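Local coordinates for putative cell adhesion protein (Parabacteroides distasonis, PDB 3LIU) that probably serves as a fimbrillin-like subunit of cell-surface pili, building the fibres through which the bacterium adheres, at residues N142-D147 against E162-G167; A84-V89 against L132-V137; L19-K24 against K72-Q77; M127-L132 against G167-V172; T45-V50 against I59-A64. One frame throughout, in Å; residues are numbered along the deposited sequence. Where two conformers were deposited one is given.

Interaction 1. Residues N142-D147 against E162-G167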
# COMPACT_ATOMS: atom_id res chain seq x y z
N ASN A 142 12.40 28.30 -13.48
CA ASN A 142 11.01 28.04 -13.12
C ASN A 142 10.93 27.27 -11.82
O ASN A 142 11.62 26.26 -11.64
CB ASN A 142 10.27 27.25 -14.20
CG ASN A 142 10.12 28.02 -15.48
OD1 ASN A 142 9.13 28.72 -15.68
ND2 ASN A 142 11.10 27.89 -16.35
N TYR A 143 10.07 27.74 -10.92
CA TYR A 143 9.89 27.08 -9.64
C TYR A 143 8.52 26.40 -9.57
O TYR A 143 7.52 26.94 -10.05
CB TYR A 143 10.02 28.11 -8.51
CG TYR A 143 11.38 28.73 -8.37
CD1 TYR A 143 12.41 28.03 -7.77
CD2 TYR A 143 11.63 30.04 -8.79
CE1 TYR A 143 13.64 28.57 -7.64
CE2 TYR A 143 12.87 30.60 -8.64
CZ TYR A 143 13.88 29.84 -8.07
OH TYR A 143 15.14 30.33 -7.89
N ILE A 144 8.49 25.20 -8.99
CA ILE A 144 7.24 24.54 -8.66
C ILE A 144 7.23 24.21 -7.19
O ILE A 144 8.03 23.39 -6.69
CB ILE A 144 7.03 23.27 -9.50
CG1 ILE A 144 6.98 23.65 -10.99
CG2 ILE A 144 5.75 22.54 -9.04
CD1 ILE A 144 6.88 22.45 -11.95
N GLY A 145 6.31 24.86 -6.49
CA GLY A 145 6.09 24.60 -5.08
C GLY A 145 6.73 25.57 -4.11
O GLY A 145 6.73 25.32 -2.91
N TYR A 146 7.25 26.69 -4.62
CA TYR A 146 8.01 27.63 -3.78
C TYR A 146 7.21 28.84 -3.34
O TYR A 146 7.72 29.70 -2.64
CB TYR A 146 9.25 28.09 -4.54
CG TYR A 146 10.35 27.10 -4.61
CD1 TYR A 146 10.29 26.01 -5.48
CD2 TYR A 146 11.48 27.24 -3.81
CE1 TYR A 146 11.34 25.10 -5.55
CE2 TYR A 146 12.53 26.35 -3.88
CZ TYR A 146 12.45 25.27 -4.73
OH TYR A 146 13.50 24.39 -4.78
N ASP A 147 5.95 28.93 -3.76
CA ASP A 147 5.08 30.02 -3.32
C ASP A 147 3.63 29.60 -3.48
O ASP A 147 3.34 28.62 -4.17
CB ASP A 147 5.35 31.25 -4.14
CG ASP A 147 5.00 32.53 -3.42
OD1 ASP A 147 4.54 32.47 -2.26
OD2 ASP A 147 5.19 33.59 -4.03
N GLU A 162 7.53 31.33 -10.16
CA GLU A 162 6.71 30.22 -9.70
C GLU A 162 5.60 29.99 -10.75
O GLU A 162 4.85 30.91 -11.12
CB GLU A 162 6.12 30.53 -8.33
CG GLU A 162 5.10 29.50 -7.82
CD GLU A 162 5.73 28.17 -7.53
OE1 GLU A 162 6.87 28.14 -7.02
OE2 GLU A 162 5.06 27.14 -7.80
N VAL A 163 5.53 28.77 -11.24
CA VAL A 163 4.65 28.44 -12.36
C VAL A 163 3.52 27.51 -11.97
O VAL A 163 2.63 27.26 -12.77
CB VAL A 163 5.45 27.87 -13.56
CG1 VAL A 163 6.49 28.87 -14.04
CG2 VAL A 163 6.08 26.51 -13.23
N TYR A 164 3.51 27.03 -10.74
CA TYR A 164 2.46 26.14 -10.23
C TYR A 164 1.63 26.88 -9.18
O TYR A 164 0.41 26.95 -9.31
CB TYR A 164 3.09 24.89 -9.62
CG TYR A 164 2.22 24.04 -8.70
CD1 TYR A 164 1.17 23.27 -9.22
CD2 TYR A 164 2.50 23.94 -7.36
CE1 TYR A 164 0.37 22.46 -8.38
CE2 TYR A 164 1.72 23.11 -6.51
CZ TYR A 164 0.66 22.38 -7.04
OH TYR A 164 -0.12 21.59 -6.22
N GLY A 165 2.27 27.42 -8.15
CA GLY A 165 1.58 28.42 -7.31
C GLY A 165 0.63 27.96 -6.19
O GLY A 165 -0.11 28.79 -5.64
N ALA A 166 0.68 26.70 -5.79
CA ALA A 166 -0.19 26.24 -4.71
C ALA A 166 0.58 25.62 -3.55
O ALA A 166 0.14 24.65 -2.94
CB ALA A 166 -1.27 25.27 -5.25
N GLY A 167 1.71 26.20 -3.20
CA GLY A 167 2.50 25.68 -2.10
C GLY A 167 3.29 24.45 -2.52
O GLY A 167 3.23 24.04 -3.66
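Glu162 sends its carboxylate into the turn that follows Ile144, and four backbone N-H groups close round it. Gly145 N lies 2.9 Å from Glu162 OE2, on the syn lone pair. Gly165 N reaches that same oxygen from its anti side at 2.8 Å, and Tyr164 N adds a weak bond. The other oxygen, OE1, is met by Tyr146 N at 2.8 Å, well above the carboxylate plane. Glu162 CG stands anti to the residue's own backbone N (chi1 173°) and the chain then bends at chi2, which folds the acid back over its own loop. So many donors round a buried acid would probably favour its ionised form.

Beside this grip the backbones join directly: Val163 N gives a straight bond to Tyr143 O (3.0 Å), and Gly167 N binds Asp147 O at 3.1 Å. On the apolar side, Ile144 CG2 packs on Tyr164 CB at 3.6 Å, the two side chains crossing at about a right angle, and Leu132 lies against both residues. Further out, Tyr143 CD1 sits over the centre of the Tyr146 ring, while Tyr143 OH is hydrogen-bonded to Ile158 O. The whole is a parallel bridge between strands 141-144 and 158-162 that frays into two loops tied by a buried carboxylate, in the β-rich, transthyretin-clan part of the fimbrillin.

Interaction 2. Residues A84-V89 against L132-V137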
# COMPACT_ATOMS: atom_id res chain seq x y z
N ALA A 84 3.91 21.94 -20.08
CA ALA A 84 4.33 20.59 -19.76
C ALA A 84 3.50 19.97 -18.65
O ALA A 84 2.89 20.66 -17.82
CB ALA A 84 5.83 20.56 -19.38
N HIS A 85 3.50 18.64 -18.66
CA HIS A 85 2.92 17.84 -17.62
C HIS A 85 4.06 17.26 -16.76
O HIS A 85 5.01 16.72 -17.30
CB HIS A 85 2.04 16.76 -18.21
CG HIS A 85 0.76 17.28 -18.80
ND1 HIS A 85 0.43 17.11 -20.12
CD2 HIS A 85 -0.25 17.99 -18.24
CE1 HIS A 85 -0.74 17.67 -20.35
NE2 HIS A 85 -1.17 18.23 -19.24
N VAL A 86 3.96 17.46 -15.45
CA VAL A 86 5.03 17.15 -14.50
C VAL A 86 4.48 16.24 -13.43
O VAL A 86 3.41 16.50 -12.90
CB VAL A 86 5.53 18.43 -13.84
CG1 VAL A 86 6.61 18.16 -12.83
CG2 VAL A 86 6.00 19.42 -14.91
N VAL A 87 5.22 15.18 -13.13
CA VAL A 87 4.88 14.26 -12.05
C VAL A 87 6.15 13.95 -11.24
O VAL A 87 7.26 13.86 -11.78
CB VAL A 87 4.16 12.98 -12.58
CG1 VAL A 87 4.93 12.34 -13.76
CG2 VAL A 87 3.94 11.95 -11.45
N VAL A 88 5.99 13.81 -9.94
CA VAL A 88 7.09 13.60 -9.05
C VAL A 88 6.87 12.28 -8.35
O VAL A 88 5.78 12.02 -7.83
CB VAL A 88 7.14 14.72 -8.00
CG1 VAL A 88 8.31 14.53 -7.02
CG2 VAL A 88 7.21 16.06 -8.71
N VAL A 89 7.92 11.46 -8.32
CA VAL A 89 7.93 10.21 -7.61
C VAL A 89 9.02 10.23 -6.54
O VAL A 89 10.20 10.45 -6.83
CB VAL A 89 8.17 9.00 -8.57
CG1 VAL A 89 8.30 7.66 -7.74
CG2 VAL A 89 7.04 8.88 -9.61
N LEU A 132 0.82 17.46 -12.83
CA LEU A 132 0.72 18.93 -12.81
C LEU A 132 0.74 19.46 -14.22
O LEU A 132 1.41 18.90 -15.09
CB LEU A 132 1.90 19.55 -12.02
CG LEU A 132 2.17 18.95 -10.63
CD1 LEU A 132 3.39 19.55 -9.93
CD2 LEU A 132 0.96 19.15 -9.79
N ASP A 133 -0.00 20.52 -14.46
CA ASP A 133 0.07 21.22 -15.74
C ASP A 133 0.66 22.62 -15.53
O ASP A 133 0.06 23.43 -14.85
CB ASP A 133 -1.33 21.31 -16.37
CG ASP A 133 -1.32 22.08 -17.69
OD1 ASP A 133 -0.51 21.75 -18.58
OD2 ASP A 133 -2.13 23.02 -17.83
N VAL A 134 1.79 22.92 -16.14
CA VAL A 134 2.46 24.20 -15.97
C VAL A 134 2.99 24.74 -17.31
O VAL A 134 3.19 23.99 -18.27
CB VAL A 134 3.65 24.08 -14.99
CG1 VAL A 134 3.16 23.63 -13.62
CG2 VAL A 134 4.75 23.16 -15.54
N THR A 135 3.21 26.04 -17.36
CA THR A 135 3.91 26.63 -18.52
C THR A 135 5.28 27.12 -18.08
O THR A 135 5.40 28.03 -17.25
CB THR A 135 3.08 27.74 -19.17
OG1 THR A 135 1.83 27.16 -19.56
CG2 THR A 135 3.80 28.35 -20.42
N LEU A 136 6.31 26.47 -18.61
CA LEU A 136 7.69 26.80 -18.28
C LEU A 136 8.13 27.96 -19.16
O LEU A 136 7.97 27.93 -20.37
CB LEU A 136 8.60 25.56 -18.46
CG LEU A 136 8.24 24.32 -17.61
CD1 LEU A 136 8.91 23.01 -18.10
CD2 LEU A 136 8.53 24.54 -16.12
N VAL A 137 8.70 28.99 -18.54
CA VAL A 137 9.15 30.20 -19.25
C VAL A 137 10.59 30.01 -19.67
O VAL A 137 11.43 29.50 -18.91
CB VAL A 137 8.99 31.44 -18.35
CG1 VAL A 137 9.59 32.68 -18.99
CG2 VAL A 137 7.52 31.65 -18.07
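An antiparallel β-ladder joins strands 82-90 and 127-136 within the transthyretin-like part of this fimbrillin, and Ala84, His85 and Val86 meet Val134, Asp133 and Leu132 along it. The strand directions are 133° apart over these segments; strand 127-136 is broken on the far side of Leu132, and pairing resumes where Val88 bonds to Ser129.

Two hydrogen-bonded pairs flank one non-hydrogen-bonded pair. Ala84 N binds Val134 O at 2.8 Å, and Val134 N returns the bond to Ala84 O at 3.0 Å. The second ring links Val86 and Leu132, where Leu132 N lies 2.8 Å from Val86 O.

One side of the ladder is wholly apolar. Val86 CG2 meets Val134 CG2 at 4.0 Å, the two side chains crossing at about a right angle, and Ala84 CB touches Leu136 CD1. In Val134 a chi1 of -60° leaves CG2 flanked by main chain on both sides and turns that methyl to Val86. Leu19 and Leu21 of strand 16-24 cover this side from across the interior.

The opposite side carries polar groups: the His85 ring and the Asp133 carboxylate are turned 40° from each other, with NE2 3.6 Å from OD1. Asp133 also has the like-charged Glu83 close by. The Leu132 carbonyl serves twice, accepting from Val86 N while His85 CA approaches Leu132 O at 3.1 Å in a CA-H...O contact.

Interaction 3. Residues L19-K24 against K72-Q77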
# COMPACT_ATOMS: atom_id res chain seq x y z
N LEU A 19 14.37 24.28 -14.01
CA LEU A 19 13.25 23.90 -13.17
C LEU A 19 13.80 23.51 -11.82
O LEU A 19 14.74 22.70 -11.75
CB LEU A 19 12.48 22.72 -13.78
CG LEU A 19 11.27 22.27 -12.96
CD1 LEU A 19 10.24 23.43 -12.83
CD2 LEU A 19 10.64 21.05 -13.60
N ALA A 20 13.25 24.09 -10.76
CA ALA A 20 13.45 23.63 -9.40
C ALA A 20 12.08 23.38 -8.79
O ALA A 20 11.10 24.07 -9.11
CB ALA A 20 14.24 24.62 -8.57
N LEU A 21 12.00 22.40 -7.92
CA LEU A 21 10.70 21.89 -7.47
C LEU A 21 10.76 21.61 -5.98
O LEU A 21 11.74 21.08 -5.51
CB LEU A 21 10.32 20.64 -8.31
CG LEU A 21 8.92 20.05 -8.14
CD1 LEU A 21 8.42 19.44 -9.44
CD2 LEU A 21 8.87 19.03 -6.99
N ALA A 22 9.74 22.02 -5.22
CA ALA A 22 9.67 21.76 -3.78
C ALA A 22 8.47 20.87 -3.44
O ALA A 22 7.35 21.09 -3.97
CB ALA A 22 9.63 23.06 -3.03
N ILE A 23 8.70 19.83 -2.62
CA ILE A 23 7.58 18.94 -2.17
C ILE A 23 7.26 19.11 -0.68
O ILE A 23 8.13 19.48 0.14
CB ILE A 23 7.86 17.45 -2.49
CG1 ILE A 23 9.03 16.90 -1.65
CG2 ILE A 23 8.18 17.29 -4.01
CD1 ILE A 23 8.66 16.39 -0.24
N LYS A 24 6.00 18.88 -0.34
CA LYS A 24 5.57 18.95 1.05
C LYS A 24 6.01 17.68 1.78
O LYS A 24 5.83 16.59 1.25
CB LYS A 24 4.06 19.08 1.14
CG LYS A 24 3.54 19.41 2.52
CD LYS A 24 2.03 19.06 2.63
CE LYS A 24 1.17 20.07 1.89
NZ LYS A 24 -0.19 19.54 1.55
N LYS A 72 11.12 19.64 1.05
CA LYS A 72 12.37 19.19 0.44
C LYS A 72 12.37 19.59 -1.01
O LYS A 72 11.31 19.69 -1.61
CB LYS A 72 12.50 17.68 0.56
CG LYS A 72 12.50 17.20 2.00
CD LYS A 72 13.05 15.82 2.09
CE LYS A 72 14.19 15.75 3.04
NZ LYS A 72 14.75 14.37 3.03
N ASP A 73 13.56 19.83 -1.56
CA ASP A 73 13.73 20.41 -2.89
C ASP A 73 14.52 19.48 -3.79
O ASP A 73 15.34 18.68 -3.31
CB ASP A 73 14.51 21.75 -2.77
CG ASP A 73 13.79 22.77 -1.88
OD1 ASP A 73 12.54 22.87 -2.00
OD2 ASP A 73 14.42 23.43 -1.03
N VAL A 74 14.27 19.60 -5.10
CA VAL A 74 15.16 19.03 -6.11
C VAL A 74 15.76 20.21 -6.86
O VAL A 74 15.03 21.05 -7.38
CB VAL A 74 14.42 18.06 -7.08
CG1 VAL A 74 13.27 18.75 -7.78
CG2 VAL A 74 15.39 17.47 -8.09
N GLY A 75 17.09 20.28 -6.89
CA GLY A 75 17.85 21.45 -7.34
C GLY A 75 17.62 21.72 -8.80
O GLY A 75 17.09 20.87 -9.51
N PRO A 76 18.02 22.92 -9.27
CA PRO A 76 17.69 23.30 -10.62
C PRO A 76 18.12 22.25 -11.61
O PRO A 76 19.20 21.69 -11.47
CB PRO A 76 18.48 24.59 -10.82
CG PRO A 76 18.43 25.21 -9.51
CD PRO A 76 18.66 24.04 -8.55
N GLN A 77 17.28 22.00 -12.60
CA GLN A 77 17.60 21.06 -13.65
C GLN A 77 17.25 21.71 -14.96
O GLN A 77 16.25 22.39 -15.05
CB GLN A 77 16.75 19.81 -13.48
CG GLN A 77 16.78 18.85 -14.65
CD GLN A 77 18.07 18.08 -14.72
OE1 GLN A 77 18.78 17.93 -13.72
NE2 GLN A 77 18.37 17.58 -15.91
O HOH W 1 14.41 20.34 -10.39
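Ile23 holds CG1 between its backbone N and carbonyl carbon (chi1 68°), and a chi2 of 85° then brings CD1 beside Lys72 CB at 4.1 Å. The two side chains run alongside each other, pointing the same way, before the lysine carries on to Val43 O. Next along, Val74 in the conformer modelled here tucks CG1 into the corresponding position, against Leu21 CB. On the other side of the ladder Asp73 OD1 presses on Ala22 CB at 3.1 Å, a tight fit, while its OD2 is hydrogen-bonded to Asn67.

The strands pair antiparallel. Ile23 N bonds to Lys72 O at 2.8 Å, and Lys72 N answers to Ile23 O. Val74 N gives a good bond to Leu21 O, but the return bond from Leu21 N to Val74 O is weak, at 3.4 Å. The pairing recovers at Leu19 and Gln77, where Gln77 N lies 2.8 Å from Leu19 O.

Between these pairs the register slips by one, a β bulge that takes up Gly75 and Pro76. A water sits in the bulge, 2.7 Å from Leu19 O and near enough to donate to either that oxygen or Gly75 O. Such chemistry implies that the ladder is regular at the Ile23 end, while at the bulge a water adds to the strand bonds and may join Leu19 O and Gly75 O across the slipped register.

Interaction 4. Residues M127-L132 against G167-V172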
# COMPACT_ATOMS: atom_id res chain seq x y z
N MSE A 127 6.24 7.13 -3.15
CA MSE A 127 5.11 8.08 -3.11
C MSE A 127 5.07 8.84 -4.44
O MSE A 127 6.10 9.00 -5.09
CB MSE A 127 5.33 9.14 -2.00
CG MSE A 127 5.57 8.59 -0.64
SE MSE A 127 6.62 9.84 0.39
CE MSE A 127 6.92 8.70 1.96
N SER A 128 3.91 9.36 -4.81
CA SER A 128 3.80 10.18 -6.01
C SER A 128 2.88 11.36 -5.84
O SER A 128 1.98 11.33 -5.04
CB SER A 128 3.26 9.38 -7.18
OG SER A 128 2.11 8.64 -6.81
N SER A 129 3.12 12.38 -6.65
CA SER A 129 2.23 13.51 -6.83
C SER A 129 1.20 13.21 -7.89
O SER A 129 1.29 12.19 -8.56
CB SER A 129 3.04 14.72 -7.27
OG SER A 129 3.42 14.64 -8.65
N LYS A 130 0.25 14.10 -8.05
CA LYS A 130 -0.65 14.05 -9.21
C LYS A 130 0.09 14.59 -10.40
O LYS A 130 1.21 15.10 -10.25
CB LYS A 130 -1.88 14.90 -8.97
CG LYS A 130 -1.66 16.43 -9.02
CD LYS A 130 -3.01 17.16 -8.90
CE LYS A 130 -2.91 18.63 -8.50
NZ LYS A 130 -4.21 19.28 -8.84
N VAL A 131 -0.53 14.53 -11.57
CA VAL A 131 0.06 15.14 -12.75
C VAL A 131 -0.23 16.64 -12.76
O VAL A 131 -1.38 17.02 -12.67
CB VAL A 131 -0.45 14.48 -14.06
CG1 VAL A 131 0.10 15.20 -15.28
CG2 VAL A 131 -0.06 13.00 -14.12
N LEU A 132 0.82 17.46 -12.83
CA LEU A 132 0.72 18.93 -12.81
C LEU A 132 0.74 19.46 -14.22
O LEU A 132 1.41 18.90 -15.09
CB LEU A 132 1.90 19.55 -12.02
CG LEU A 132 2.17 18.95 -10.63
CD1 LEU A 132 3.39 19.55 -9.93
CD2 LEU A 132 0.96 19.15 -9.79
N GLY A 167 1.71 26.20 -3.20
CA GLY A 167 2.50 25.68 -2.10
C GLY A 167 3.29 24.45 -2.52
O GLY A 167 3.23 24.04 -3.66
N PRO A 168 4.05 23.86 -1.59
CA PRO A 168 4.86 22.69 -1.93
C PRO A 168 4.01 21.51 -2.47
O PRO A 168 2.86 21.33 -2.08
CB PRO A 168 5.59 22.35 -0.62
CG PRO A 168 4.99 23.17 0.44
CD PRO A 168 4.26 24.32 -0.20
N VAL A 169 4.59 20.74 -3.39
CA VAL A 169 3.82 19.66 -4.05
C VAL A 169 3.58 18.52 -3.08
O VAL A 169 4.53 17.98 -2.52
CB VAL A 169 4.52 19.12 -5.29
CG1 VAL A 169 3.58 18.13 -6.05
CG2 VAL A 169 4.96 20.29 -6.16
N PRO A 170 2.29 18.19 -2.83
CA PRO A 170 2.00 17.04 -1.95
C PRO A 170 2.30 15.72 -2.64
O PRO A 170 2.17 15.62 -3.87
CB PRO A 170 0.49 17.16 -1.64
CG PRO A 170 -0.06 18.15 -2.55
CD PRO A 170 1.07 18.81 -3.36
N LEU A 171 2.75 14.76 -1.85
CA LEU A 171 3.01 13.40 -2.32
C LEU A 171 2.08 12.47 -1.57
O LEU A 171 1.81 12.72 -0.41
CB LEU A 171 4.46 13.00 -2.12
CG LEU A 171 5.55 13.87 -2.75
CD1 LEU A 171 6.95 13.27 -2.42
CD2 LEU A 171 5.33 14.09 -4.26
N VAL A 172 1.59 11.43 -2.25
CA VAL A 172 0.76 10.42 -1.63
C VAL A 172 1.41 9.06 -1.75
O VAL A 172 1.82 8.67 -2.83
CB VAL A 172 -0.64 10.38 -2.25
CG1 VAL A 172 -1.50 9.28 -1.55
CG2 VAL A 172 -1.29 11.73 -2.13
O HOH W 2 0.18 16.28 -6.03
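The flat groups where Ser128 meets Val172 are peptide units, and each carbonyl is approached from above its plane. Val172 N binds Ser128 O at 2.8 Å from 38° out of the carbonyl plane, and Ser128 N returns the bond to Val172 O from almost the same elevation. A Leu171 methyl also lies near the following peptide, with CD2 3.7 Å from Ser129 N. This is a single antiparallel, hydrogen-bonded bridge, made where strand 127-136 meets the start of strand 172-185 in the β-rich fimbrillin fold. Beside the bridge, Leu171 CB rests on the CB of Met127 (present as selenomethionine) at 4.0 Å.

From Ser129 onward the two chains part, and side chains take over. Val169 keeps CG1 anti to its backbone N (chi1 -172°), and this branch meets Ser129 CB at 3.7 Å. The same branch reaches Leu132 CD1, tip to tip, and Ile144 packs against both Val169 and Leu132.

The polar groups find partners both near and far along the chain. Ser128 OG is hydrogen-bonded to Asp174 and to Val214 O, while Arg356 takes up Val172 O; these partners lie further along the chain than either segment. Ser129 OG turns back to donate to Lys130 O at 2.8 Å and accepts from Val88 N, which ties Ser129 to strand 82-90. Where the backbones no longer touch, one water spans them, accepting from Lys130 N and donating to Pro170 O at 3.0 Å.

Interaction 5. Residues T45-V50 against I59-A64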
# COMPACT_ATOMS: atom_id res chain seq x y z
N THR A 45 14.86 10.36 -2.27
CA THR A 45 15.14 10.72 -3.66
C THR A 45 13.85 11.21 -4.26
O THR A 45 12.77 10.78 -3.84
CB THR A 45 15.66 9.53 -4.52
OG1 THR A 45 14.65 8.51 -4.61
CG2 THR A 45 16.97 8.91 -3.97
N LEU A 46 13.98 12.10 -5.24
CA LEU A 46 12.87 12.51 -6.10
C LEU A 46 13.19 12.27 -7.57
O LEU A 46 14.26 12.69 -8.08
CB LEU A 46 12.52 13.98 -5.89
CG LEU A 46 11.96 14.24 -4.50
CD1 LEU A 46 11.83 15.75 -4.30
CD2 LEU A 46 10.61 13.59 -4.31
N THR A 47 12.27 11.59 -8.24
CA THR A 47 12.32 11.45 -9.70
C THR A 47 11.24 12.31 -10.28
O THR A 47 10.08 12.18 -9.90
CB THR A 47 12.09 9.99 -10.14
OG1 THR A 47 13.09 9.16 -9.53
CG2 THR A 47 12.19 9.85 -11.65
N VAL A 48 11.62 13.19 -11.19
CA VAL A 48 10.72 14.17 -11.80
C VAL A 48 10.64 13.88 -13.30
O VAL A 48 11.66 13.73 -13.99
CB VAL A 48 11.22 15.59 -11.55
CG1 VAL A 48 10.30 16.63 -12.20
CG2 VAL A 48 11.39 15.86 -10.02
N GLY A 49 9.42 13.74 -13.79
CA GLY A 49 9.21 13.57 -15.22
C GLY A 49 8.55 14.83 -15.74
O GLY A 49 7.47 15.22 -15.23
N VAL A 50 9.19 15.46 -16.72
CA VAL A 50 8.62 16.68 -17.36
C VAL A 50 8.31 16.35 -18.83
O VAL A 50 9.23 16.04 -19.59
CB VAL A 50 9.66 17.83 -17.32
CG1 VAL A 50 9.04 19.15 -17.81
CG2 VAL A 50 10.20 18.00 -15.91
N ILE A 59 13.44 13.65 -17.91
CA ILE A 59 13.24 12.90 -16.65
C ILE A 59 14.56 12.77 -15.92
O ILE A 59 15.57 12.46 -16.54
CB ILE A 59 12.72 11.47 -16.89
CG1 ILE A 59 11.41 11.50 -17.71
CG2 ILE A 59 12.52 10.73 -15.52
CD1 ILE A 59 11.49 10.93 -19.06
N TYR A 60 14.55 13.01 -14.61
CA TYR A 60 15.77 12.97 -13.82
C TYR A 60 15.48 12.58 -12.39
O TYR A 60 14.36 12.74 -11.90
CB TYR A 60 16.48 14.31 -13.82
CG TYR A 60 15.62 15.46 -13.37
CD1 TYR A 60 14.71 16.04 -14.24
CD2 TYR A 60 15.72 15.99 -12.09
CE1 TYR A 60 13.91 17.13 -13.85
CE2 TYR A 60 14.91 17.08 -11.68
CZ TYR A 60 14.00 17.61 -12.58
OH TYR A 60 13.20 18.66 -12.25
N THR A 61 16.52 12.11 -11.71
CA THR A 61 16.44 11.72 -10.29
C THR A 61 17.58 12.36 -9.52
O THR A 61 18.73 12.33 -9.96
CB THR A 61 16.48 10.19 -10.08
OG1 THR A 61 15.36 9.57 -10.71
CG2 THR A 61 16.41 9.82 -8.54
N LYS A 62 17.24 12.96 -8.39
CA LYS A 62 18.20 13.62 -7.51
C LYS A 62 17.84 13.31 -6.08
O LYS A 62 16.72 12.88 -5.75
CB LYS A 62 18.20 15.14 -7.70
CG LYS A 62 18.56 15.57 -9.14
CD LYS A 62 18.68 17.05 -9.36
CE LYS A 62 19.38 17.32 -10.71
NZ LYS A 62 19.02 18.65 -11.25
N ASP A 63 18.82 13.48 -5.22
CA ASP A 63 18.59 13.35 -3.78
C ASP A 63 17.79 14.56 -3.37
O ASP A 63 18.01 15.69 -3.89
CB ASP A 63 19.92 13.26 -3.01
CG ASP A 63 20.59 11.91 -3.18
OD1 ASP A 63 19.95 10.96 -3.68
OD2 ASP A 63 21.76 11.78 -2.82
N ALA A 64 16.83 14.32 -2.49
CA ALA A 64 15.97 15.38 -1.98
C ALA A 64 16.80 16.19 -0.97
O ALA A 64 17.43 15.61 -0.11
CB ALA A 64 14.71 14.80 -1.33
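Thr47 OG1 and Thr61 OG1 share a short hydrogen bond of 2.6 Å, and either may be the donor. They belong to a non-hydrogen-bonded pair of the two strands, so this side-chain bond bridges a position where the backbones give none. Both hydroxyls sit anti to their own carbonyl carbon, which brings them together as the side chains cross. Ile59 CG2 packs on Thr47 CG2 beside them, and helix 94-101 lies over this side through Gln97 and Leu100.

On the other side Tyr60 carries the contact. With chi1 at 55° its CG straddles the two main-chain arms of CA, and the ring runs alongside Val48. Val48 CB lies over one ring face in a CH-π contact, 4.0 Å from the centroid and displaced toward the hydroxyl end. Val50 CG2 meets the ring edge.

Backbone bonds stitch the rest: Leu46 with Lys62 and Val48 with Tyr60 each exchange two, Val48 N lying 2.9 Å from Tyr60 O. Gly49 faces Ile59, whose CG1 lies 3.9 Å from Gly49 CA. Lys62 reaches on to Gln77 of strand 71-80. These are the arms of a two-stranded antiparallel β hairpin, strands 45-52 and 57-66, in the transthyretin-like part of the fimbrillin.

In the fold
Strand pairing runs through all five contacts. From interaction 2, strand 82-90 bonds to the hairpin of interaction 5 through Thr47 and Gly49; strand 57-66 of that hairpin adjoins strand 71-80 of interaction 3, and strand 16-24 bonds to Ile144 of interaction 1. Interactions 2 and 4 share strand 127-136, and Ala22 and Lys24 bind Val169, tying interaction 3 to interaction 4. Interactions 2 and 4 are buried, largely aliphatic contacts; the other three are partly buried. The chemistry differs: a carboxylate gripped by loop N-H groups in interaction 1, a water at the bulge in interaction 3 and another spanning interaction 4, paired threonine hydroxyls in interaction 5. Interaction 4 lies nearest the chain's centre, interaction 1 farthest.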